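PDB 1G43: scaffolding protein from Clostridium cellulolyticum, which probably anchors the cellulosome to crystalline cellulose through this family IIIa cellulose-binding module. Local coordinates for residues T48-K53 / S124-S129; T89-Y94 / N130-T135; H93-A98 / I114-A119. All coordinates share one frame; numbering follows the deposited sequence.

Interaction 1: residues T48-K53 / S124-S129. With CA (calcium ion), chain B.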
loop_
_atom_site.group_PDB
_atom_site.type_symbol
_atom_site.label_atom_id
_atom_site.label_comp_id
_atom_site.label_asym_id
_atom_site.label_seq_id
_atom_site.Cartn_x
_atom_site.Cartn_y
_atom_site.Cartn_z
ATOM N N THR A 48 11.458 3.357 8.056
ATOM C CA THR A 48 12.276 4.297 8.807
ATOM C C THR A 48 12.762 5.320 7.796
ATOM O O THR A 48 13.359 4.995 6.776
ATOM C CB THR A 48 13.481 3.649 9.560
ATOM O OG1 THR A 48 14.154 2.708 8.720
ATOM C CG2 THR A 48 12.990 2.970 10.864
ATOM N N GLN A 49 12.455 6.564 8.088
ATOM C CA GLN A 49 12.772 7.705 7.248
ATOM C C GLN A 49 14.273 7.862 6.903
ATOM O O GLN A 49 14.628 8.242 5.799
ATOM C CB GLN A 49 12.248 8.948 7.980
ATOM C CG GLN A 49 11.989 10.128 7.107
ATOM C CD GLN A 49 11.312 11.268 7.851
ATOM O OE1 GLN A 49 11.809 11.761 8.867
ATOM N NE2 GLN A 49 10.173 11.696 7.334
ATOM N N ASP A 50 15.133 7.543 7.859
ATOM C CA ASP A 50 16.587 7.679 7.725
ATOM C C ASP A 50 17.014 9.163 7.611
ATOM O O ASP A 50 18.021 9.551 8.168
ATOM C CB ASP A 50 17.129 6.878 6.538
ATOM C CG ASP A 50 16.656 5.460 6.542
ATOM O OD1 ASP A 50 16.471 4.887 7.631
ATOM O OD2 ASP A 50 16.470 4.908 5.448
ATOM N N ALA A 51 16.259 9.983 6.891
ATOM C CA ALA A 51 16.543 11.421 6.781
ATOM C C ALA A 51 15.189 12.137 6.620
ATOM O O ALA A 51 14.240 11.582 6.088
ATOM C CB ALA A 51 17.457 11.731 5.573
ATOM N N ASP A 52 15.119 13.369 7.085
ATOM C CA ASP A 52 13.900 14.129 6.994
ATOM C C ASP A 52 13.891 14.971 5.704
ATOM O O ASP A 52 14.232 16.145 5.710
ATOM C CB ASP A 52 13.780 15.014 8.246
ATOM C CG ASP A 52 12.354 15.442 8.511
ATOM O OD1 ASP A 52 11.489 15.139 7.650
ATOM O OD2 ASP A 52 12.118 16.074 9.565
ATOM N N LYS A 53 13.507 14.350 4.598
ATOM C CA LYS A 53 13.479 15.045 3.318
ATOM C C LYS A 53 12.117 14.948 2.636
ATOM O O LYS A 53 11.366 14.007 2.852
ATOM C CB LYS A 53 14.536 14.456 2.379
ATOM C CG LYS A 53 15.942 14.489 2.930
ATOM C CD LYS A 53 16.961 14.018 1.906
ATOM C CE LYS A 53 18.372 14.332 2.399
ATOM N NZ LYS A 53 19.401 14.076 1.382
ATOM N N SER A 124 18.324 10.762 -3.185
ATOM C CA SER A 124 19.316 10.092 -2.347
ATOM C C SER A 124 18.732 8.742 -1.902
ATOM O O SER A 124 17.510 8.529 -1.931
ATOM C CB SER A 124 19.697 10.958 -1.118
ATOM O OG SER A 124 18.573 11.292 -0.318
ATOM N N ASN A 125 19.620 7.848 -1.501
ATOM C CA ASN A 125 19.301 6.496 -1.102
ATOM C C ASN A 125 18.672 6.343 0.268
ATOM O O ASN A 125 19.049 7.028 1.197
ATOM C CB ASN A 125 20.581 5.644 -1.130
ATOM C CG ASN A 125 20.907 5.081 -2.514
ATOM O OD1 ASN A 125 20.516 5.630 -3.552
ATOM N ND2 ASN A 125 21.639 3.973 -2.527
ATOM N N PHE A 126 17.714 5.428 0.361
ATOM C CA PHE A 126 17.056 5.080 1.607
ATOM C C PHE A 126 17.832 3.838 2.014
ATOM O O PHE A 126 18.642 3.318 1.243
ATOM C CB PHE A 126 15.604 4.598 1.412
ATOM C CG PHE A 126 14.611 5.672 1.068
ATOM C CD1 PHE A 126 14.193 5.847 -0.234
ATOM C CD2 PHE A 126 14.032 6.450 2.065
ATOM C CE1 PHE A 126 13.204 6.779 -0.541
ATOM C CE2 PHE A 126 13.039 7.387 1.762
ATOM C CZ PHE A 126 12.628 7.547 0.464
ATOM N N ASP A 127 17.568 3.371 3.227
ATOM C CA ASP A 127 18.155 2.141 3.743
ATOM C C ASP A 127 16.884 1.364 4.053
ATOM O O ASP A 127 16.234 1.590 5.067
ATOM C CB ASP A 127 18.962 2.404 5.025
ATOM C CG ASP A 127 19.412 1.105 5.735
ATOM O OD1 ASP A 127 19.204 -0.014 5.209
ATOM O OD2 ASP A 127 19.981 1.219 6.843
ATOM N N GLN A 128 16.502 0.480 3.156
ATOM C CA GLN A 128 15.296 -0.276 3.376
ATOM C C GLN A 128 15.456 -1.372 4.407
ATOM O O GLN A 128 14.466 -1.858 4.943
ATOM C CB GLN A 128 14.834 -0.903 2.080
ATOM C CG GLN A 128 14.611 0.087 0.988
ATOM C CD GLN A 128 13.648 -0.454 -0.021
ATOM O OE1 GLN A 128 12.440 -0.328 0.162
ATOM N NE2 GLN A 128 14.169 -1.105 -1.079
ATOM N N SER A 129 16.704 -1.745 4.692
ATOM C CA SER A 129 16.933 -2.836 5.617
ATOM C C SER A 129 16.423 -2.596 7.023
ATOM O O SER A 129 16.256 -3.554 7.765
ATOM C CB SER A 129 18.419 -3.276 5.637
ATOM O OG SER A 129 19.265 -2.462 6.435
HETATM CA CA CA B . 14.944 3.184 6.481
HETATM O O HOH W 1 13.764 3.471 3.995
#

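Interaction 2: residues T89-Y94 / N130-T135. With CA (calcium ion), chain B; ZN (zinc ion), chain C.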
loop_
_atom_site.group_PDB
_atom_site.type_symbol
_atom_site.label_atom_id
_atom_site.label_comp_id
_atom_site.label_asym_id
_atom_site.label_seq_id
_atom_site.Cartn_x
_atom_site.Cartn_y
_atom_site.Cartn_z
ATOM N N THR A 89 10.709 0.288 16.836
ATOM C CA THR A 89 11.912 -0.171 16.133
ATOM C C THR A 89 11.569 -0.447 14.664
ATOM O O THR A 89 10.656 -1.240 14.366
ATOM C CB THR A 89 12.465 -1.513 16.717
ATOM O OG1 THR A 89 12.488 -1.462 18.151
ATOM C CG2 THR A 89 13.869 -1.765 16.196
ATOM N N ASN A 90 12.311 0.187 13.761
ATOM C CA ASN A 90 12.134 0.022 12.332
ATOM C C ASN A 90 10.879 0.633 11.741
ATOM O O ASN A 90 10.481 0.300 10.623
ATOM C CB ASN A 90 12.247 -1.449 11.955
ATOM C CG ASN A 90 13.653 -1.931 12.091
ATOM O OD1 ASN A 90 13.987 -3.071 11.775
ATOM N ND2 ASN A 90 14.508 -1.049 12.572
ATOM N N ALA A 91 10.281 1.558 12.482
ATOM C CA ALA A 91 9.090 2.205 11.990
ATOM C C ALA A 91 8.842 3.582 12.618
ATOM O O ALA A 91 8.293 3.657 13.719
ATOM C CB ALA A 91 7.890 1.302 12.213
ATOM N N ASP A 92 9.257 4.661 11.948
ATOM C CA ASP A 92 8.977 5.990 12.468
ATOM C C ASP A 92 7.991 6.767 11.585
ATOM O O ASP A 92 7.548 7.847 11.962
ATOM C CB ASP A 92 10.250 6.820 12.707
ATOM C CG ASP A 92 11.182 6.863 11.508
ATOM O OD1 ASP A 92 10.742 7.163 10.394
ATOM O OD2 ASP A 92 12.375 6.615 11.689
ATOM N N HIS A 93 7.652 6.220 10.417
ATOM C CA HIS A 93 6.677 6.849 9.522
ATOM C C HIS A 93 5.962 5.779 8.713
ATOM O O HIS A 93 6.356 4.615 8.718
ATOM C CB HIS A 93 7.336 7.838 8.544
ATOM C CG HIS A 93 7.868 9.067 9.195
ATOM N ND1 HIS A 93 9.101 9.113 9.809
ATOM C CD2 HIS A 93 7.313 10.288 9.371
ATOM C CE1 HIS A 93 9.284 10.308 10.332
ATOM N NE2 HIS A 93 8.214 11.042 10.079
ATOM N N TYR A 94 4.919 6.165 7.999
ATOM C CA TYR A 94 4.238 5.190 7.201
ATOM C C TYR A 94 3.571 5.803 6.000
ATOM O O TYR A 94 3.085 6.921 6.051
ATOM C CB TYR A 94 3.224 4.410 8.049
ATOM C CG TYR A 94 1.972 5.158 8.508
ATOM C CD1 TYR A 94 0.804 5.161 7.732
ATOM C CD2 TYR A 94 1.928 5.793 9.757
ATOM C CE1 TYR A 94 -0.371 5.760 8.186
ATOM C CE2 TYR A 94 0.756 6.395 10.218
ATOM C CZ TYR A 94 -0.380 6.373 9.431
ATOM O OH TYR A 94 -1.517 6.977 9.881
ATOM N N ASN A 130 16.176 -1.347 7.403
ATOM C CA ASN A 130 15.626 -1.089 8.746
ATOM C C ASN A 130 14.179 -0.577 8.636
ATOM O O ASN A 130 13.721 0.235 9.437
ATOM C CB ASN A 130 16.489 -0.088 9.524
ATOM C CG ASN A 130 16.653 1.221 8.800
ATOM O OD1 ASN A 130 16.134 1.389 7.725
ATOM N ND2 ASN A 130 17.379 2.158 9.401
ATOM N N ASP A 131 13.494 -1.055 7.603
ATOM C CA ASP A 131 12.097 -0.740 7.360
ATOM C C ASP A 131 11.236 -1.939 7.747
ATOM O O ASP A 131 11.395 -3.060 7.252
ATOM C CB ASP A 131 11.844 -0.380 5.893
ATOM C CG ASP A 131 12.517 0.909 5.498
ATOM O OD1 ASP A 131 13.003 1.623 6.389
ATOM O OD2 ASP A 131 12.561 1.211 4.297
ATOM N N TRP A 132 10.312 -1.665 8.648
ATOM C CA TRP A 132 9.390 -2.633 9.165
ATOM C C TRP A 132 8.631 -3.407 8.089
ATOM O O TRP A 132 8.526 -4.616 8.178
ATOM C CB TRP A 132 8.398 -1.921 10.076
ATOM C CG TRP A 132 7.699 -2.839 10.981
ATOM C CD1 TRP A 132 8.160 -3.331 12.169
ATOM C CD2 TRP A 132 6.412 -3.426 10.770
ATOM N NE1 TRP A 132 7.237 -4.187 12.712
ATOM C CE2 TRP A 132 6.154 -4.265 11.871
ATOM C CE3 TRP A 132 5.451 -3.324 9.756
ATOM C CZ2 TRP A 132 4.979 -4.995 11.985
ATOM C CZ3 TRP A 132 4.288 -4.044 9.869
ATOM C CH2 TRP A 132 4.059 -4.873 10.980
ATOM N N SER A 133 8.093 -2.734 7.078
ATOM C CA SER A 133 7.344 -3.474 6.061
ATOM C C SER A 133 8.207 -3.991 4.922
ATOM O O SER A 133 7.687 -4.503 3.948
ATOM C CB SER A 133 6.240 -2.605 5.457
ATOM O OG SER A 133 5.344 -2.164 6.452
ATOM N N TYR A 134 9.521 -3.873 5.040
ATOM C CA TYR A 134 10.365 -4.303 3.946
ATOM C C TYR A 134 10.791 -5.750 3.869
ATOM O O TYR A 134 11.204 -6.372 4.842
ATOM C CB TYR A 134 11.637 -3.430 3.856
ATOM C CG TYR A 134 12.604 -3.872 2.740
ATOM C CD1 TYR A 134 12.310 -3.642 1.395
ATOM C CD2 TYR A 134 13.765 -4.600 3.036
ATOM C CE1 TYR A 134 13.151 -4.137 0.363
ATOM C CE2 TYR A 134 14.610 -5.100 2.010
ATOM C CZ TYR A 134 14.292 -4.865 0.684
ATOM O OH TYR A 134 15.088 -5.365 -0.303
ATOM N N THR A 135 10.661 -6.276 2.668
ATOM C CA THR A 135 11.113 -7.605 2.337
ATOM C C THR A 135 11.242 -7.645 0.828
ATOM O O THR A 135 10.384 -7.158 0.100
ATOM C CB THR A 135 10.165 -8.715 2.815
ATOM O OG1 THR A 135 10.817 -9.968 2.601
ATOM C CG2 THR A 135 8.862 -8.705 2.049
HETATM CA CA CA B . 14.944 3.184 6.481
HETATM ZN ZN ZN C . 7.940 12.989 10.320
HETATM O O HOH W 1 13.764 3.471 3.995
HETATM O O HOH W 2 8.992 13.944 10.728
#

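Interaction 3: residues H93-A98 / I114-A119. With ZN (zinc ion), chain C.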
loop_
_atom_site.group_PDB
_atom_site.type_symbol
_atom_site.label_atom_id
_atom_site.label_comp_id
_atom_site.label_asym_id
_atom_site.label_seq_id
_atom_site.Cartn_x
_atom_site.Cartn_y
_atom_site.Cartn_z
ATOM N N HIS A 93 7.652 6.220 10.417
ATOM C CA HIS A 93 6.677 6.849 9.522
ATOM C C HIS A 93 5.962 5.779 8.713
ATOM O O HIS A 93 6.356 4.615 8.718
ATOM C CB HIS A 93 7.336 7.838 8.544
ATOM C CG HIS A 93 7.868 9.067 9.195
ATOM N ND1 HIS A 93 9.101 9.113 9.809
ATOM C CD2 HIS A 93 7.313 10.288 9.371
ATOM C CE1 HIS A 93 9.284 10.308 10.332
ATOM N NE2 HIS A 93 8.214 11.042 10.079
ATOM N N TYR A 94 4.919 6.165 7.999
ATOM C CA TYR A 94 4.238 5.190 7.201
ATOM C C TYR A 94 3.571 5.803 6.000
ATOM O O TYR A 94 3.085 6.921 6.051
ATOM C CB TYR A 94 3.224 4.410 8.049
ATOM C CG TYR A 94 1.972 5.158 8.508
ATOM C CD1 TYR A 94 0.804 5.161 7.732
ATOM C CD2 TYR A 94 1.928 5.793 9.757
ATOM C CE1 TYR A 94 -0.371 5.760 8.186
ATOM C CE2 TYR A 94 0.756 6.395 10.218
ATOM C CZ TYR A 94 -0.380 6.373 9.431
ATOM O OH TYR A 94 -1.517 6.977 9.881
ATOM N N LEU A 95 3.587 5.074 4.898
ATOM C CA LEU A 95 2.922 5.525 3.696
ATOM C C LEU A 95 1.471 5.111 3.852
ATOM O O LEU A 95 1.201 4.036 4.345
ATOM C CB LEU A 95 3.499 4.825 2.458
ATOM C CG LEU A 95 2.619 4.773 1.197
ATOM C CD1 LEU A 95 2.189 6.165 0.722
ATOM C CD2 LEU A 95 3.387 4.042 0.123
ATOM N N GLU A 96 0.543 5.971 3.468
ATOM C CA GLU A 96 -0.852 5.588 3.504
ATOM C C GLU A 96 -1.395 5.782 2.113
ATOM O O GLU A 96 -1.403 6.890 1.603
ATOM C CB GLU A 96 -1.681 6.414 4.474
ATOM C CG GLU A 96 -3.126 5.933 4.499
ATOM C CD GLU A 96 -3.960 6.628 5.548
ATOM O OE1 GLU A 96 -4.253 7.827 5.374
ATOM O OE2 GLU A 96 -4.304 5.976 6.550
ATOM N N VAL A 97 -1.822 4.691 1.489
ATOM C CA VAL A 97 -2.384 4.754 0.152
ATOM C C VAL A 97 -3.905 4.811 0.247
ATOM O O VAL A 97 -4.522 4.030 0.978
ATOM C CB VAL A 97 -1.948 3.536 -0.684
ATOM C CG1 VAL A 97 -2.511 3.632 -2.075
ATOM C CG2 VAL A 97 -0.444 3.474 -0.765
ATOM N N ALA A 98 -4.521 5.740 -0.465
ATOM C CA ALA A 98 -5.974 5.862 -0.430
ATOM C C ALA A 98 -6.477 6.106 -1.831
ATOM O O ALA A 98 -5.685 6.318 -2.729
ATOM C CB ALA A 98 -6.377 7.000 0.456
ATOM N N ILE A 114 -2.737 -2.221 -7.295
ATOM C CA ILE A 114 -2.283 -0.867 -7.042
ATOM C C ILE A 114 -0.760 -0.810 -6.963
ATOM O O ILE A 114 -0.179 -1.280 -5.990
ATOM C CB ILE A 114 -2.878 -0.379 -5.719
ATOM C CG1 ILE A 114 -4.390 -0.574 -5.741
ATOM C CG2 ILE A 114 -2.537 1.075 -5.495
ATOM C CD1 ILE A 114 -5.084 -0.060 -4.518
ATOM N N GLN A 115 -0.120 -0.224 -7.972
ATOM C CA GLN A 115 1.338 -0.152 -8.007
ATOM C C GLN A 115 1.791 1.241 -7.734
ATOM O O GLN A 115 1.448 2.167 -8.452
ATOM C CB GLN A 115 1.889 -0.663 -9.336
ATOM C CG GLN A 115 1.469 -2.116 -9.590
ATOM C CD GLN A 115 2.169 -2.747 -10.790
ATOM O OE1 GLN A 115 1.978 -2.338 -11.930
ATOM N NE2 GLN A 115 2.985 -3.757 -10.528
ATOM N N THR A 116 2.571 1.364 -6.668
ATOM C CA THR A 116 3.041 2.650 -6.204
ATOM C C THR A 116 4.528 2.672 -5.891
ATOM O O THR A 116 5.183 1.631 -5.700
ATOM C CB THR A 116 2.323 3.059 -4.894
ATOM O OG1 THR A 116 2.925 2.355 -3.798
ATOM C CG2 THR A 116 0.829 2.693 -4.934
ATOM N N ARG A 117 5.047 3.894 -5.825
ATOM C CA ARG A 117 6.430 4.095 -5.474
ATOM C C ARG A 117 6.595 5.505 -4.940
ATOM O O ARG A 117 5.746 6.368 -5.160
ATOM C CB ARG A 117 7.351 3.845 -6.690
ATOM C CG ARG A 117 7.525 5.024 -7.671
ATOM C CD ARG A 117 8.209 4.578 -8.970
ATOM N NE ARG A 117 7.568 5.222 -10.103
ATOM C CZ ARG A 117 8.074 6.242 -10.767
ATOM N NH1 ARG A 117 9.257 6.744 -10.430
ATOM N NH2 ARG A 117 7.377 6.792 -11.738
ATOM N N PHE A 118 7.663 5.715 -4.196
ATOM C CA PHE A 118 7.960 7.033 -3.706
ATOM C C PHE A 118 9.474 7.200 -3.532
ATOM O O PHE A 118 10.206 6.230 -3.374
ATOM C CB PHE A 118 7.187 7.369 -2.419
ATOM C CG PHE A 118 7.542 6.537 -1.238
ATOM C CD1 PHE A 118 6.914 5.319 -1.013
ATOM C CD2 PHE A 118 8.449 7.000 -0.300
ATOM C CE1 PHE A 118 7.175 4.576 0.140
ATOM C CE2 PHE A 118 8.723 6.270 0.855
ATOM C CZ PHE A 118 8.079 5.051 1.077
ATOM N N ALA A 119 9.933 8.442 -3.595
ATOM C CA ALA A 119 11.360 8.728 -3.498
ATOM C C ALA A 119 11.571 10.123 -2.932
ATOM O O ALA A 119 10.624 10.910 -2.813
ATOM C CB ALA A 119 11.980 8.615 -4.887
HETATM ZN ZN ZN C . 7.940 12.989 10.320
HETATM O O HOH W 2 8.992 13.944 10.728
#

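Interaction 1: residues T48-K53 / S124-S129
The calcium site of this beta-sandwich cellulose-binding module joins Asp50 to Asp127. The loop 48-53 follows strand 41-47. The segment 124-129 carries the short strand 126-127. Asp50 grips the calcium ion with both carboxylate oxygens, OD1 at 2.6 Å and OD2 at 2.5 Å. From the other segment the backbone O of Asp127 binds the same ion at 2.5 Å. Thr48 chelates it through its backbone O and through OG1, the latter at 2.4 Å. OG1 can reach the ion because it sits between the backbone N and the carbonyl carbon (chi1 44°). A water, Asn130 and Asp131 complete the coordination.

One direct hydrogen bond crosses the site. Asp127 N donates to Asp50 OD2 over 2.9 Å, with an N-H...O angle of 153°. The donor meets OD2 on its anti side and lies 32° out of the carboxylate plane. OD2 thus serves the metal and an amide at once, which fixes the rotation of the carboxylate. The calcium probably offsets much of the negative charge gathered here. The Phe126 ring is buried. Gln49 O and Asp50 OD2 lie at its edge, near the ring plane. The ring points back to the sandwich, where Phe126 touches Ile22 of strand 18-30.

The side chain of Asp127 turns from the metal, and its OD1 accepts the hydroxyl of Ser129. At the far end of the contact, the extended Lys53 chain passes Ser124. Lys53 NZ makes its salt bridge with Asp122. Ser124 OG is hydrogen-bonded to Asp122 and Arg120, and the bond it accepts from Lys53 NZ is weak, at 3.4 Å.

Interaction 2: residues T89-Y94 / N130-T135
The backbone O of Asn90 accepts the amide of Trp132 over 2.8 Å, the one hydrogen bond between these segments. The N-H...O angle is 141°, and the donor lies in the carbonyl plane. The same oxygen lies 3.1 Å from Trp132 CB. The bond ties the short connection between strands 77-88 and 91-99 to the loop 130-135, at the second residue of its type I turn from Asp131 to Tyr134.

Asn90 also lies against Asn130. Its CA is 3.3 Å from Asn130 O in a CA-H...O contact. The side chain of Asn90 comes alongside the same carbonyl, with CG 3.4 Å from Asn130 O. The two side-chain amides are strongly inclined, their planes 62° apart, and no hydrogen bond joins them.

Trp132 adds the apolar part. Its CB packs on Ala91 CB at 3.9 Å. CG stands anti to the backbone N (chi1 -162°), which directs the indole past the Asn90 carbonyl, with CD1 near Thr89 O. Ser133 OG lies at the edge of the indole, in its plane.

Asn130 OD1 and Asp131 OD1 each bind the calcium ion at 2.5 Å. Asp131 OD2 accepts a hydrogen bond from the calcium-bound water. On the other segment, His93 NE2 binds a zinc ion, and ND1 donates to Asp92 OD1. Asp92 and His93 form a classic beta bulge facing Tyr47. The Asn90-Trp132 bond holds the chain directly after the calcium ligands Asn130 and Asp131, and so probably helps to place them. The Asp92 carboxylate, which also accepts Gln49 N, helps to set the rotation of the zinc-binding imidazole and probably makes it a stronger donor.

Interaction 3: residues H93-A98 / I114-A119
Leu95 and Phe118 run side by side but point opposite ways, each reaching from its own strand into the space between two sheets. The touching atoms are Leu95 CD2 and Phe118 CE1, 3.8 Å apart. Phe118 CD1 is almost as near, so the methyl meets the CD1-CE1 bond of the ring, at an oblique approach. The phenyl group is brought there by its first torsion: CG lies between the backbone N and the carbonyl carbon (chi1 65°). The ring also meets those of Phe81 and Tyr47, each with planes at about 55°.

Val97 stands two residues further along the strand and points the same way as Leu95. Its two methyls part. CG1 faces Ile114 CG2 at 4.3 Å, while CG2 turns to Thr116 CG2 at 4.4 Å. The valine thus bridges Ile114 and Thr116, which lie two residues apart on the opposing strand. Thr116 turns its methyl to Val97. Its OG1 is 4.3 Å from Leu95 CD2 and is hydrogen-bonded to Ala24 O, so this buried hydroxyl has a partner in the adjacent strand 18-30.

All five of these residues are buried, and their CB atoms point toward the opposite segment. No hydrogen bond crosses the contact. The axes of 93-98 and 114-119 approach to 10.1 Å, and their N-to-C directions differ by 143°. That is too far for backbone pairing, and it suits face-to-face packing of sheets. Within its own sheet, strand 91-99 pairs with 41-47 and 77-88. Strand 111-120 pairs with 18-30 and 55-66. Phe57 of strand 55-66 lies beside both Leu95 and Thr116. Two antiparallel sheets joined by packed side chains, mostly apolar, form the hydrophobic core of a beta-sandwich, the fold of family 3 cellulose-binding modules.

How the interactions relate
Interaction 3 lies near the centre of the chain, about 5 Å from it. Interactions 1 and 2 lie further out, with centres about 10 Å apart. Those two share the calcium ion and one of its waters, and Thr48 OG1 probably hydrogen-bonds to Asn130 O. Their segments alternate along the chain, so the ion gathers loops far apart in sequence. Interactions 2 and 3 both use strand 91-99 and share the zinc ligand His93. Interaction 3 is nested inside the loop closed by interaction 1, and Phe126 packs on Phe118 and Ala119. The metal-bound edge and the sandwich core are thus continuous in one module.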